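Local coordinates for protein D-aminopeptidase (Burkholderia sp. LK4, PDB 5TZB) that probably removes amino-terminal beta-amino acids from peptides and amides, as an Ntn-type hydrolase of peptidase family S58, at residues Gly93-Leu107 / Tyr139-Gly151. Sequence-based numbering, arbitrary orientation.
Sequences GDATGLEWIREAGLL and YWCMPVVMETYDG
Thr96 and Val145 meet in a mixed beta-sheet, where the short, weakly bonded strand 95-96, outermost in the sheet within this chain, runs antiparallel to strand 144-148 before the chain turns into helix 98-104. Thr96 N bonds to Val145 O at 3.0 Å, in the carbonyl plane, and the return bond from Val145 N to Thr96 O is weak. The threonine side chain adds to this pairing: with chi1 at 62°, OG1 sits between its own backbone N and carbonyl carbon and donates to Pro143 O at 2.9 Å, from above the carbonyl plane, while accepting a weak bond from Val145 N. Proline has no N-H to offer, but its carbonyl still serves as an acceptor.

At Gly93 and Asp94, Glu147 folds back, bent at chi2 (78°), and receives Asp94 N on the anti lone pair of OE2. This bond is short, 2.7 Å from Asp94 N to Glu147 OE2, and almost straight (160°). Its OE1 is held by Thr116, so both carboxylate oxygens are engaged in this buried site. Gly93 lets OE2 come close, since a CB there would run into it.

The two methyls of Val144 part: CG1 meets Leu98 CD2 at 4.0 Å, and CG2 meets Leu107 CD1 of strand 106-107, both leucines crossing it at about a right angle. Gly97, with positive phi, makes the turn from strand to helix; a CB would collide with Pro143 O. Flexible Met142 brings its CE against Trp100 CB at 3.8 Å.

A second subunit packs against this strand: its Arg123 forms a salt bridge with Asp94 OD2, and its Gly97 N hydrogen-bonds to Asp94 OD1, a bond returned by Gly97 N to Asp94 OD1 of that subunit. Within the chain, one water donates to both Gly97 O and Met142 O, the latter at 2.7 Å.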
loop_
_atom_site.group_PDB
_atom_site.type_symbol
_atom_site.label_atom_id
_atom_site.label_comp_id
_atom_site.label_asym_id
_atom_site.label_seq_id
_atom_site.Cartn_x
_atom_site.Cartn_y
_atom_site.Cartn_z
ATOM N N GLY C 93 11.851 3.336 11.193
ATOM C CA GLY C 93 12.528 2.210 11.811
ATOM C C GLY C 93 12.953 1.200 10.765
ATOM O O GLY C 93 12.595 1.310 9.587
ATOM N N ASP C 94 13.707 0.201 11.196
ATOM C CA ASP C 94 14.254 -0.779 10.271
ATOM C C ASP C 94 13.727 -2.176 10.590
ATOM O O ASP C 94 13.449 -2.507 11.752
ATOM C CB ASP C 94 15.776 -0.763 10.347
ATOM C CG ASP C 94 16.437 -0.859 8.986
ATOM O OD1 ASP C 94 15.783 -1.258 8.008
ATOM O OD2 ASP C 94 17.636 -0.534 8.910
ATOM N N ALA C 95 13.599 -3.004 9.564
ATOM C CA ALA C 95 13.152 -4.382 9.760
ATOM C C ALA C 95 13.616 -5.296 8.621
ATOM O O ALA C 95 13.852 -4.831 7.499
ATOM C CB ALA C 95 11.640 -4.433 9.892
ATOM N N THR C 96 13.776 -6.589 8.914
ATOM C CA THR C 96 14.083 -7.561 7.860
ATOM C C THR C 96 12.921 -8.534 7.723
ATOM O O THR C 96 12.071 -8.619 8.612
ATOM C CB THR C 96 15.412 -8.330 8.123
ATOM O OG1 THR C 96 15.312 -9.093 9.332
ATOM C CG2 THR C 96 16.560 -7.354 8.254
ATOM N N GLY C 97 12.829 -9.193 6.570
ATOM C CA GLY C 97 11.846 -10.249 6.351
ATOM C C GLY C 97 10.421 -9.800 6.081
ATOM O O GLY C 97 9.520 -10.627 5.928
ATOM N N LEU C 98 10.189 -8.493 5.990
ATOM C CA LEU C 98 8.809 -8.031 5.865
ATOM C C LEU C 98 8.244 -8.099 4.451
ATOM O O LEU C 98 7.022 -8.154 4.277
ATOM C CB LEU C 98 8.668 -6.599 6.384
ATOM C CG LEU C 98 8.914 -6.365 7.879
ATOM C CD1 LEU C 98 8.391 -4.997 8.285
ATOM C CD2 LEU C 98 8.294 -7.458 8.719
ATOM N N GLU C 99 9.093 -8.079 3.430
ATOM C CA GLU C 99 8.546 -8.022 2.069
ATOM C C GLU C 99 7.776 -9.277 1.668
ATOM O O GLU C 99 6.744 -9.174 0.996
ATOM C CB GLU C 99 9.648 -7.740 1.042
ATOM C CG GLU C 99 10.303 -6.368 1.236
ATOM C CD GLU C 99 9.309 -5.193 1.278
ATOM O OE1 GLU C 99 8.230 -5.212 0.616
ATOM O OE2 GLU C 99 9.632 -4.214 1.979
ATOM N N TRP C 100 8.249 -10.450 2.078
ATOM C CA TRP C 100 7.523 -11.683 1.754
ATOM C C TRP C 100 6.273 -11.808 2.615
ATOM O O TRP C 100 5.299 -12.403 2.191
ATOM C CB TRP C 100 8.414 -12.909 1.930
ATOM C CG TRP C 100 7.800 -14.234 1.434
ATOM C CD1 TRP C 100 7.677 -15.394 2.154
ATOM C CD2 TRP C 100 7.279 -14.529 0.118
ATOM N NE1 TRP C 100 7.108 -16.383 1.376
ATOM C CE2 TRP C 100 6.854 -15.879 0.125
ATOM C CE3 TRP C 100 7.114 -13.781 -1.054
ATOM C CZ2 TRP C 100 6.296 -16.502 -1.007
ATOM C CZ3 TRP C 100 6.548 -14.399 -2.176
ATOM C CH2 TRP C 100 6.143 -15.746 -2.137
ATOM N N ILE C 101 6.288 -11.230 3.816
ATOM C CA ILE C 101 5.056 -11.167 4.605
ATOM C C ILE C 101 4.005 -10.317 3.892
ATOM O O ILE C 101 2.832 -10.692 3.850
ATOM C CB ILE C 101 5.293 -10.605 6.016
ATOM C CG1 ILE C 101 6.285 -11.473 6.783
ATOM C CG2 ILE C 101 3.980 -10.533 6.787
ATOM C CD1 ILE C 101 5.686 -12.743 7.296
ATOM N N ARG C 102 4.406 -9.170 3.343
ATOM C CA ARG C 102 3.486 -8.354 2.534
ATOM C C ARG C 102 2.975 -9.128 1.327
ATOM O O ARG C 102 1.773 -9.120 1.016
ATOM C CB ARG C 102 4.167 -7.067 2.027
ATOM C CG ARG C 102 4.309 -5.960 3.036
ATOM C CD ARG C 102 4.854 -4.704 2.375
ATOM N NE ARG C 102 4.769 -3.531 3.255
ATOM C CZ ARG C 102 5.749 -3.079 4.035
ATOM N NH1 ARG C 102 6.936 -3.683 4.071
ATOM N NH2 ARG C 102 5.539 -2.009 4.790
ATOM N N GLU C 103 3.899 -9.791 0.644
ATOM C CA GLU C 103 3.588 -10.441 -0.629
ATOM C C GLU C 103 2.743 -11.713 -0.434
ATOM O O GLU C 103 1.662 -11.852 -1.026
ATOM C CB GLU C 103 4.886 -10.764 -1.374
ATOM C CG GLU C 103 4.692 -11.359 -2.765
ATOM C CD GLU C 103 4.164 -10.368 -3.797
ATOM O OE1 GLU C 103 4.629 -9.189 -3.870
ATOM O OE2 GLU C 103 3.282 -10.781 -4.565
ATOM N N ALA C 104 3.214 -12.617 0.417
ATOM C CA ALA C 104 2.572 -13.929 0.514
ATOM C C ALA C 104 1.999 -14.243 1.892
ATOM O O ALA C 104 1.401 -15.303 2.087
ATOM C CB ALA C 104 3.547 -15.001 0.107
ATOM N N GLY C 105 2.224 -13.354 2.855
ATOM C CA GLY C 105 1.688 -13.527 4.192
ATOM C C GLY C 105 2.142 -14.798 4.897
ATOM O O GLY C 105 1.361 -15.419 5.626
ATOM N N LEU C 106 3.406 -15.167 4.718
ATOM C CA LEU C 106 3.925 -16.388 5.331
ATOM C C LEU C 106 5.124 -16.113 6.235
ATOM O O LEU C 106 6.211 -15.768 5.764
ATOM C CB LEU C 106 4.306 -17.409 4.252
ATOM C CG LEU C 106 3.134 -18.089 3.520
ATOM C CD1 LEU C 106 3.599 -18.886 2.272
ATOM C CD2 LEU C 106 2.366 -18.988 4.472
ATOM N N LEU C 107 4.911 -16.294 7.538
ATOM C CA LEU C 107 5.963 -16.235 8.536
ATOM C C LEU C 107 6.594 -17.616 8.607
ATOM O O LEU C 107 5.903 -18.603 8.901
ATOM C CB LEU C 107 5.387 -15.804 9.903
ATOM C CG LEU C 107 6.303 -15.751 11.131
ATOM C CD1 LEU C 107 7.360 -14.641 10.983
ATOM C CD2 LEU C 107 5.496 -15.562 12.437
ATOM N N TYR C 139 15.783 -23.181 -0.436
ATOM C CA TYR C 139 15.058 -21.975 -0.066
ATOM C C TYR C 139 16.032 -20.948 0.466
ATOM O O TYR C 139 17.161 -21.273 0.837
ATOM C CB TYR C 139 13.963 -22.269 0.972
ATOM C CG TYR C 139 14.480 -22.512 2.367
ATOM C CD1 TYR C 139 14.420 -21.518 3.329
ATOM C CD2 TYR C 139 15.027 -23.741 2.722
ATOM C CE1 TYR C 139 14.887 -21.739 4.618
ATOM C CE2 TYR C 139 15.499 -23.974 4.005
ATOM C CZ TYR C 139 15.427 -22.968 4.950
ATOM O OH TYR C 139 15.892 -23.184 6.231
ATOM N N TRP C 140 15.581 -19.702 0.495
ATOM C CA TRP C 140 16.371 -18.618 1.045
ATOM C C TRP C 140 15.711 -18.152 2.337
ATOM O O TRP C 140 14.529 -17.822 2.366
ATOM C CB TRP C 140 16.528 -17.477 0.018
ATOM C CG TRP C 140 15.310 -17.205 -0.827
ATOM C CD1 TRP C 140 14.389 -16.201 -0.653
ATOM C CD2 TRP C 140 14.876 -17.947 -1.975
ATOM N NE1 TRP C 140 13.419 -16.274 -1.630
ATOM C CE2 TRP C 140 13.692 -17.340 -2.447
ATOM C CE3 TRP C 140 15.378 -19.067 -2.651
ATOM C CZ2 TRP C 140 13.006 -17.812 -3.562
ATOM C CZ3 TRP C 140 14.694 -19.538 -3.755
ATOM C CH2 TRP C 140 13.525 -18.910 -4.205
ATOM N N CYS C 141 16.479 -18.179 3.414
ATOM C CA CYS C 141 15.971 -17.860 4.736
ATOM C C CYS C 141 15.788 -16.358 4.888
ATOM O O CYS C 141 16.709 -15.603 4.607
ATOM C CB CYS C 141 16.928 -18.393 5.802
ATOM S SG CYS C 141 16.343 -18.177 7.492
ATOM N N MET C 142 14.605 -15.926 5.310
ATOM C CA MET C 142 14.316 -14.496 5.454
ATOM C C MET C 142 13.707 -14.175 6.834
ATOM O O MET C 142 12.494 -13.948 6.942
ATOM C CB MET C 142 13.380 -14.033 4.331
ATOM C CG MET C 142 13.976 -14.159 2.905
ATOM S SD MET C 142 12.824 -13.666 1.612
ATOM C CE MET C 142 11.594 -14.975 1.733
ATOM N N PRO C 143 14.541 -14.164 7.890
ATOM C CA PRO C 143 14.056 -13.910 9.260
ATOM C C PRO C 143 13.454 -12.509 9.475
ATOM O O PRO C 143 13.865 -11.534 8.838
ATOM C CB PRO C 143 15.311 -14.090 10.122
ATOM C CG PRO C 143 16.292 -14.883 9.244
ATOM C CD PRO C 143 15.985 -14.438 7.849
ATOM N N VAL C 144 12.474 -12.421 10.368
ATOM C CA VAL C 144 11.881 -11.139 10.710
ATOM C C VAL C 144 12.574 -10.569 11.938
ATOM O O VAL C 144 12.517 -11.150 13.020
ATOM C CB VAL C 144 10.359 -11.250 10.975
ATOM C CG1 VAL C 144 9.792 -9.892 11.454
ATOM C CG2 VAL C 144 9.618 -11.731 9.706
ATOM N N VAL C 145 13.246 -9.437 11.765
ATOM C CA VAL C 145 13.907 -8.777 12.876
ATOM C C VAL C 145 13.419 -7.342 12.895
ATOM O O VAL C 145 13.351 -6.694 11.845
ATOM C CB VAL C 145 15.440 -8.826 12.767
ATOM C CG1 VAL C 145 16.087 -8.154 13.982
ATOM C CG2 VAL C 145 15.914 -10.265 12.663
ATOM N N MET C 146 13.011 -6.873 14.075
ATOM C CA MET C 146 12.527 -5.511 14.235
ATOM C C MET C 146 13.325 -4.853 15.344
ATOM O O MET C 146 14.066 -5.533 16.052
ATOM C CB MET C 146 11.027 -5.509 14.517
ATOM C CG MET C 146 10.213 -6.025 13.323
ATOM S SD MET C 146 8.442 -6.107 13.627
ATOM C CE MET C 146 8.363 -7.587 14.634
ATOM N N GLU C 147 13.191 -3.534 15.499
ATOM C CA GLU C 147 14.075 -2.811 16.396
ATOM C C GLU C 147 13.464 -1.552 16.990
ATOM O O GLU C 147 12.499 -1.008 16.453
ATOM C CB GLU C 147 15.367 -2.423 15.663
ATOM C CG GLU C 147 15.165 -1.567 14.410
ATOM C CD GLU C 147 14.883 -0.083 14.708
ATOM O OE1 GLU C 147 15.282 0.421 15.786
ATOM O OE2 GLU C 147 14.264 0.579 13.847
ATOM N N THR C 148 14.042 -1.099 18.098
ATOM C CA THR C 148 13.858 0.272 18.568
ATOM C C THR C 148 15.243 0.812 18.997
ATOM O O THR C 148 16.211 0.052 19.105
ATOM C CB THR C 148 12.830 0.355 19.719
ATOM O OG1 THR C 148 13.252 -0.492 20.788
ATOM C CG2 THR C 148 11.434 -0.110 19.240
ATOM N N TYR C 149 15.338 2.115 19.236
ATOM C CA TYR C 149 16.629 2.789 19.413
ATOM C C TYR C 149 16.995 3.055 20.888
ATOM O O TYR C 149 16.378 3.899 21.540
ATOM C CB TYR C 149 16.594 4.096 18.610
ATOM C CG TYR C 149 17.782 5.009 18.771
ATOM C CD1 TYR C 149 18.952 4.806 18.054
ATOM C CD2 TYR C 149 17.717 6.110 19.627
ATOM C CE1 TYR C 149 20.051 5.666 18.205
ATOM C CE2 TYR C 149 18.798 6.971 19.782
ATOM C CZ TYR C 149 19.961 6.747 19.067
ATOM O OH TYR C 149 21.030 7.607 19.233
ATOM N N ASP C 150 18.005 2.349 21.402
ATOM C CA ASP C 150 18.451 2.531 22.785
ATOM C C ASP C 150 19.724 3.379 22.886
ATOM O O ASP C 150 20.543 3.164 23.764
ATOM C CB ASP C 150 18.691 1.175 23.481
ATOM C CG ASP C 150 19.625 0.236 22.695
ATOM O OD1 ASP C 150 20.400 0.695 21.836
ATOM O OD2 ASP C 150 19.606 -0.982 22.968
ATOM N N GLY C 151 19.874 4.340 21.979
ATOM C CA GLY C 151 21.081 5.149 21.883
ATOM C C GLY C 151 21.450 5.983 23.096
ATOM O O GLY C 151 22.607 6.356 23.263
HETATM O O HOH W 1 11.411 -2.188 13.539
HETATM O O HOH W 2 10.031 -13.408 6.077
#